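Local coordinates for protein telomere length regulator taz1 (Schizosaccharomyces pombe, PDB 4ZMK) that binds double-stranded telomeric DNA, forms homodimers through the domain described here, and regulates telomere length, at residues N11-T16 with L24-S29; S29-I34 with H55-S60; T35-A40 with V47-D52. All coordinates share one frame; numbering follows the deposited sequence. Where two conformers were deposited one is given.

Helix 20-40 takes part in all three contacts, which follow one another along it. Contact 1 brings the loop before this helix against its side, while contacts 2 and 3 pair it with helix 44-70. Contact 2 lies closest to the middle of the chain and, like contact 1, is buried; contact 3, near the connection between the two long helices, is only partly so. Contacts 1 and 2 touch each other, as do 2 and 3, whereas the centres of 1 and 3 are about 19 Å apart. Every one is apolar across its segments; polar bonds run within segments, elsewhere in the chain, or to the second subunit, as by D32 and S58 at contact 2.

Contact 1 (N11-T16 with L24-S29); sequences NSIDNT and LGLVSS
I13 lays the end of its side chain over the surface of helix 20-40, where its CD1 methyl covers L26 CB at 4.0 Å and V27 CG2 at 3.8 Å. The reach comes from an extended chain: CG1 stands anti to the backbone N (chi1 -159°) and chi2 is extended too, carrying CD1 well out from the loop backbone. I13 and L26 lie head to tail, the end of I13 at the base of L26 and the end of L26 at the middle of I13, where L26 CD1 meets I13 CG1 at 4.2 Å. V27 instead runs across I13 at about a right angle and offers it a single methyl. I13 and V27 are buried, whereas L26, at the margin, stays partly exposed.

The loop backbone is shaped by a type I beta turn from S12 to N15, closed by N15 N to S12 O at 2.9 Å, with I13 and D14 at its two central positions. At the first position of the turn, the hydroxyl of S12 donates to N11 OD1 over 3.2 Å, tilted 33° from the carbonyl plane. The turn is also tied to helix 44-70: R64 NH1 bonds to the carbonyl oxygens of both I13 and N15, and D14 OD2 bonds to S63 OG. I13 also packs on S60 and L61, and V27 packs on L61 of its own chain and on L61 of the second subunit.

A hydrophobic residue carried by a turn thus fills the groove between two long helices, its backbone carbonyl bonded by R64 of helix 44-70. This is packing of a connecting loop against a helical hairpin, and it covers one flank of the dimerization domain.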
# COMPACT_ATOMS: atom_id res chain seq x y z
N ASN A 11 -6.90 -10.24 6.96
CA ASN A 11 -8.00 -10.29 7.92
C ASN A 11 -7.59 -10.05 9.37
O ASN A 11 -8.44 -9.97 10.24
CB ASN A 11 -8.77 -11.61 7.81
CG ASN A 11 -7.98 -12.81 8.26
OD1 ASN A 11 -6.96 -12.68 8.93
ND2 ASN A 11 -8.45 -13.99 7.88
N SER A 12 -6.29 -9.92 9.62
CA SER A 12 -5.84 -9.59 10.98
C SER A 12 -5.02 -8.32 11.04
O SER A 12 -4.49 -7.99 12.09
CB SER A 12 -5.00 -10.73 11.58
OG SER A 12 -5.78 -11.90 11.80
N ILE A 13 -4.90 -7.59 9.93
CA ILE A 13 -3.93 -6.51 9.88
C ILE A 13 -4.28 -5.35 10.82
O ILE A 13 -3.43 -4.53 11.14
CB ILE A 13 -3.74 -5.98 8.44
CG1 ILE A 13 -2.40 -5.25 8.32
CG2 ILE A 13 -4.90 -5.11 8.03
CD1 ILE A 13 -1.98 -4.97 6.91
N ASP A 14 -5.51 -5.30 11.30
CA ASP A 14 -5.89 -4.21 12.20
C ASP A 14 -5.90 -4.68 13.64
O ASP A 14 -6.41 -3.99 14.53
CB ASP A 14 -7.25 -3.62 11.81
CG ASP A 14 -8.35 -4.64 11.82
OD1 ASP A 14 -8.05 -5.85 11.70
OD2 ASP A 14 -9.52 -4.23 11.93
N ASN A 15 -5.34 -5.86 13.87
CA ASN A 15 -5.09 -6.36 15.22
C ASN A 15 -3.83 -5.70 15.75
O ASN A 15 -2.77 -5.82 15.15
CB ASN A 15 -4.94 -7.89 15.21
CG ASN A 15 -4.74 -8.50 16.60
OD1 ASN A 15 -4.31 -7.83 17.54
ND2 ASN A 15 -5.02 -9.79 16.72
N THR A 16 -3.95 -5.01 16.88
CA THR A 16 -2.82 -4.25 17.41
C THR A 16 -1.72 -5.13 18.00
O THR A 16 -0.62 -4.63 18.28
CB THR A 16 -3.27 -3.26 18.50
OG1 THR A 16 -3.77 -4.00 19.62
CG2 THR A 16 -4.36 -2.32 17.96
N LEU A 24 4.11 -4.18 8.13
CA LEU A 24 4.77 -3.71 6.91
C LEU A 24 5.06 -4.86 5.95
O LEU A 24 5.04 -4.68 4.75
CB LEU A 24 6.07 -2.97 7.25
CG LEU A 24 5.84 -1.62 7.93
CD1 LEU A 24 7.16 -0.96 8.34
CD2 LEU A 24 5.03 -0.71 7.02
N GLY A 25 5.30 -6.05 6.49
CA GLY A 25 5.47 -7.23 5.68
C GLY A 25 4.20 -7.62 4.95
O GLY A 25 4.24 -8.06 3.82
N LEU A 26 3.05 -7.45 5.61
CA LEU A 26 1.77 -7.78 5.00
C LEU A 26 1.40 -6.76 3.92
O LEU A 26 0.87 -7.13 2.88
CB LEU A 26 0.67 -7.84 6.08
CG LEU A 26 0.78 -8.97 7.11
CD1 LEU A 26 -0.30 -8.84 8.16
CD2 LEU A 26 0.71 -10.31 6.44
N VAL A 27 1.69 -5.49 4.17
CA VAL A 27 1.39 -4.43 3.20
C VAL A 27 2.27 -4.57 1.96
O VAL A 27 1.78 -4.55 0.84
CB VAL A 27 1.56 -3.05 3.83
CG1 VAL A 27 1.22 -1.97 2.84
CG2 VAL A 27 0.66 -2.94 5.05
N SER A 28 3.57 -4.73 2.19
CA SER A 28 4.54 -4.97 1.12
C SER A 28 4.09 -6.11 0.21
O SER A 28 4.13 -5.99 -1.01
CB SER A 28 5.91 -5.28 1.73
OG SER A 28 6.90 -5.47 0.74
N SER A 29 3.70 -7.21 0.82
CA SER A 29 3.24 -8.39 0.10
C SER A 29 2.02 -8.07 -0.76
O SER A 29 1.93 -8.48 -1.91
CB SER A 29 2.93 -9.52 1.09
OG SER A 29 2.47 -10.67 0.42

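Contact 2 (S29-I34 with H55-S60); sequences SALDKI and HTLSKS
The backbones of 29-34 and 55-60 are both helical and run in roughly opposite directions, coming nearest at A30 and L57, whose CA atoms are 7.5 Å apart. The small methyl of A30 leaves room there for a larger partner, and L57 fills it. Its CB points toward the facing helix, and CG is anti to the backbone N (chi1 180°), so that the isopropyl fork projects straight across the gap. Both ends of the fork reach the alanine: L57 CD2 lies 3.9 Å from A30 CB and L57 CD1 4.0 Å from the same atom, so the methyl is touched by the two branches together.

L31 adds a second surface. Its CB does not point at helix 44-70, but its end swings nearer, bringing L31 CG to 4.1 Å from L57 CD2. The two leucines cross at about a right angle, and CD2 is the branch that bears on both A30 and L31. All three side chains are buried, and no hydrogen bond joins the segments.

One turn back along helix 20-40, V27 extends this apolar surface to the same branch of L57, while L10 of the preceding loop packs on L57 as well. On the side of the second subunit, L31 meets L31 of that chain, which also touches L57, and D32 and S58 exchange hydrogen bonds with S58 and D32 of the partner. The contact therefore sits where helices 20-40 and 44-70 of one chain pack against the same two helices of the other, consistent with a four-helix dimer core.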
# COMPACT_ATOMS: atom_id res chain seq x y z
N SER A 29 3.70 -7.21 0.82
CA SER A 29 3.24 -8.39 0.10
C SER A 29 2.02 -8.07 -0.76
O SER A 29 1.93 -8.48 -1.91
CB SER A 29 2.93 -9.52 1.09
OG SER A 29 2.47 -10.67 0.42
N ALA A 30 1.07 -7.34 -0.17
CA ALA A 30 -0.14 -6.94 -0.87
C ALA A 30 0.18 -6.01 -2.04
O ALA A 30 -0.31 -6.21 -3.15
CB ALA A 30 -1.12 -6.28 0.09
N LEU A 31 1.04 -5.03 -1.80
CA LEU A 31 1.46 -4.12 -2.88
C LEU A 31 2.19 -4.83 -4.02
O LEU A 31 2.05 -4.47 -5.18
CB LEU A 31 2.35 -3.02 -2.32
CG LEU A 31 1.65 -1.94 -1.52
CD1 LEU A 31 2.68 -1.14 -0.74
CD2 LEU A 31 0.88 -1.04 -2.46
N ASP A 32 3.00 -5.84 -3.69
CA ASP A 32 3.71 -6.60 -4.72
C ASP A 32 2.74 -7.38 -5.62
O ASP A 32 3.00 -7.57 -6.81
CB ASP A 32 4.71 -7.57 -4.08
CG ASP A 32 5.90 -6.86 -3.44
OD1 ASP A 32 6.04 -5.64 -3.64
OD2 ASP A 32 6.70 -7.54 -2.76
N LYS A 33 1.64 -7.85 -5.04
CA LYS A 33 0.60 -8.52 -5.81
C LYS A 33 -0.13 -7.53 -6.73
O LYS A 33 -0.51 -7.88 -7.84
CB LYS A 33 -0.37 -9.23 -4.88
CG LYS A 33 0.31 -10.31 -4.04
CD LYS A 33 -0.64 -10.95 -3.04
CE LYS A 33 0.03 -12.13 -2.33
NZ LYS A 33 -0.90 -12.82 -1.39
N ILE A 34 -0.32 -6.30 -6.26
CA ILE A 34 -0.86 -5.22 -7.09
C ILE A 34 0.08 -4.87 -8.24
O ILE A 34 -0.35 -4.73 -9.39
CB ILE A 34 -1.14 -3.95 -6.24
CG1 ILE A 34 -2.29 -4.21 -5.27
CG2 ILE A 34 -1.44 -2.74 -7.10
CD1 ILE A 34 -2.43 -3.13 -4.23
N HIS A 55 -7.83 -0.58 -2.82
CA HIS A 55 -8.90 -0.05 -1.98
C HIS A 55 -9.10 -0.84 -0.71
O HIS A 55 -9.32 -0.28 0.36
CB HIS A 55 -10.20 -0.03 -2.78
CG HIS A 55 -11.32 0.67 -2.09
ND1 HIS A 55 -12.41 0.00 -1.57
CD2 HIS A 55 -11.52 1.98 -1.81
CE1 HIS A 55 -13.23 0.87 -1.02
NE2 HIS A 55 -12.72 2.08 -1.15
N THR A 56 -9.06 -2.16 -0.83
CA THR A 56 -9.22 -3.05 0.31
C THR A 56 -8.06 -2.85 1.29
O THR A 56 -8.27 -2.79 2.50
CB THR A 56 -9.29 -4.51 -0.17
OG1 THR A 56 -10.43 -4.66 -1.02
CG2 THR A 56 -9.37 -5.50 1.00
N LEU A 57 -6.85 -2.75 0.76
CA LEU A 57 -5.67 -2.54 1.58
C LEU A 57 -5.74 -1.18 2.30
O LEU A 57 -5.47 -1.09 3.50
CB LEU A 57 -4.43 -2.63 0.70
CG LEU A 57 -3.06 -2.45 1.36
CD1 LEU A 57 -2.82 -3.52 2.36
CD2 LEU A 57 -1.98 -2.50 0.30
N SER A 58 -6.11 -0.14 1.57
CA SER A 58 -6.23 1.20 2.14
C SER A 58 -7.23 1.20 3.30
O SER A 58 -6.98 1.72 4.37
CB SER A 58 -6.64 2.19 1.06
OG SER A 58 -6.59 3.52 1.53
N LYS A 59 -8.37 0.58 3.07
CA LYS A 59 -9.45 0.52 4.04
C LYS A 59 -8.98 -0.24 5.29
O LYS A 59 -9.36 0.10 6.41
CB LYS A 59 -10.67 -0.13 3.39
CG LYS A 59 -11.87 -0.29 4.26
CD LYS A 59 -12.96 -1.09 3.55
CE LYS A 59 -13.95 -1.66 4.56
NZ LYS A 59 -14.85 -2.71 4.00
N SER A 60 -8.12 -1.24 5.09
CA SER A 60 -7.65 -2.03 6.22
C SER A 60 -6.59 -1.28 7.02
O SER A 60 -6.49 -1.46 8.23
CB SER A 60 -7.10 -3.38 5.75
OG SER A 60 -5.76 -3.29 5.32

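Contact 3 (T35-A40 with V47-D52); sequences TGLLSA and VSQARD
The flat amide of Q49 turns away from L37, led off by a bend at chi2, while Q49 CG lies 4.0 Å from L37 CD1; the Q49 side chain also packs on F3 and S4 of helix 3-7. The guanidinium of R51, modelled in two conformers, lies beside the second subunit, packing on its S39, and has S48 O 3.3 Å above one face near its rim. R51 NH2 donates to S48 OG at 2.7 Å; the oxygen sits 21° out of the guanidinium plane and the bond is bent, at 133° about the hydrogen. R51 NH1 forms a salt bridge with D52 OD1 at 2.9 Å. These R51 contacts hold for this conformer alone and may not persist in the other.

The apolar centre is A50. L37 CD1 rests 3.8 Å from A50 N and 4.2 Å from A50 CB, and L38 brings CD2 to 3.7 Å from A50 CB, so two successive leucines converge on one small residue. L38 also packs on R51 of the second subunit.

The axes of these short segments approach to 9.2 Å at 165° between their directions. Close antiparallel packing of leucines on an alanine, with six residues joining the two segments, is characteristic of a helical hairpin near its connecting turn.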
# COMPACT_ATOMS: atom_id res chain seq x y z
N THR A 35 1.36 -4.72 -7.93
CA THR A 35 2.38 -4.49 -8.95
C THR A 35 2.37 -5.60 -10.00
O THR A 35 2.45 -5.35 -11.20
CB THR A 35 3.79 -4.41 -8.33
OG1 THR A 35 3.81 -3.34 -7.39
CG2 THR A 35 4.83 -4.14 -9.39
N GLY A 36 2.25 -6.84 -9.54
CA GLY A 36 2.22 -7.98 -10.44
C GLY A 36 1.03 -7.94 -11.38
O GLY A 36 1.19 -8.17 -12.57
N LEU A 37 -0.15 -7.65 -10.84
CA LEU A 37 -1.33 -7.52 -11.68
C LEU A 37 -1.10 -6.46 -12.75
O LEU A 37 -1.33 -6.71 -13.93
CB LEU A 37 -2.56 -7.18 -10.84
CG LEU A 37 -3.16 -8.34 -10.06
CD1 LEU A 37 -4.56 -7.99 -9.57
CD2 LEU A 37 -3.22 -9.58 -10.92
N LEU A 38 -0.60 -5.30 -12.34
CA LEU A 38 -0.40 -4.18 -13.24
C LEU A 38 0.78 -4.35 -14.20
O LEU A 38 1.03 -3.50 -15.04
CB LEU A 38 -0.22 -2.90 -12.44
CG LEU A 38 -1.40 -2.62 -11.53
CD1 LEU A 38 -1.13 -1.40 -10.67
CD2 LEU A 38 -2.64 -2.45 -12.38
N SER A 39 1.51 -5.45 -14.06
CA SER A 39 2.69 -5.66 -14.89
C SER A 39 2.38 -6.59 -16.05
O SER A 39 3.09 -6.60 -17.05
CB SER A 39 3.84 -6.24 -14.07
OG SER A 39 4.28 -5.32 -13.09
N ALA A 40 1.33 -7.38 -15.88
CA ALA A 40 0.94 -8.36 -16.89
C ALA A 40 0.26 -7.70 -18.08
O ALA A 40 0.75 -7.79 -19.21
CB ALA A 40 0.01 -9.40 -16.27
N VAL A 47 -7.36 -4.57 -14.31
CA VAL A 47 -7.20 -3.27 -13.70
C VAL A 47 -8.19 -3.11 -12.57
O VAL A 47 -7.88 -2.53 -11.54
CB VAL A 47 -7.39 -2.14 -14.72
CG1 VAL A 47 -7.56 -0.79 -14.02
CG2 VAL A 47 -6.21 -2.10 -15.68
N SER A 48 -9.38 -3.66 -12.75
CA SER A 48 -10.43 -3.57 -11.74
C SER A 48 -10.10 -4.41 -10.50
O SER A 48 -10.46 -4.06 -9.38
CB SER A 48 -11.77 -4.00 -12.34
OG SER A 48 -12.80 -3.99 -11.36
N GLN A 49 -9.39 -5.52 -10.70
CA GLN A 49 -9.04 -6.38 -9.59
C GLN A 49 -7.94 -5.70 -8.76
O GLN A 49 -7.99 -5.73 -7.53
CB GLN A 49 -8.59 -7.75 -10.08
CG GLN A 49 -8.40 -8.77 -8.97
CD GLN A 49 -9.66 -8.97 -8.14
OE1 GLN A 49 -10.64 -9.54 -8.60
NE2 GLN A 49 -9.63 -8.49 -6.90
N ALA A 50 -6.98 -5.09 -9.44
CA ALA A 50 -5.90 -4.33 -8.80
C ALA A 50 -6.47 -3.15 -8.00
O ALA A 50 -5.98 -2.84 -6.91
CB ALA A 50 -4.90 -3.84 -9.85
N ARG A 51 -7.49 -2.49 -8.56
CA ARG A 51 -8.18 -1.42 -7.86
C ARG A 51 -8.90 -1.93 -6.61
O ARG A 51 -8.92 -1.25 -5.59
CB ARG A 51 -9.16 -0.73 -8.80
CG ARG A 51 -9.94 0.39 -8.15
CD ARG A 51 -11.13 0.81 -9.02
NE ARG A 51 -11.85 -0.35 -9.55
CZ ARG A 51 -12.67 -1.11 -8.84
NH1 ARG A 51 -12.87 -0.84 -7.56
NH2 ARG A 51 -13.28 -2.14 -9.41
N ASP A 52 -9.50 -3.12 -6.69
CA ASP A 52 -10.11 -3.72 -5.50
C ASP A 52 -9.05 -4.01 -4.45
O ASP A 52 -9.26 -3.76 -3.26
CB ASP A 52 -10.86 -5.01 -5.84
CG ASP A 52 -12.16 -4.76 -6.59
OD1 ASP A 52 -12.56 -3.58 -6.73
OD2 ASP A 52 -12.78 -5.73 -7.05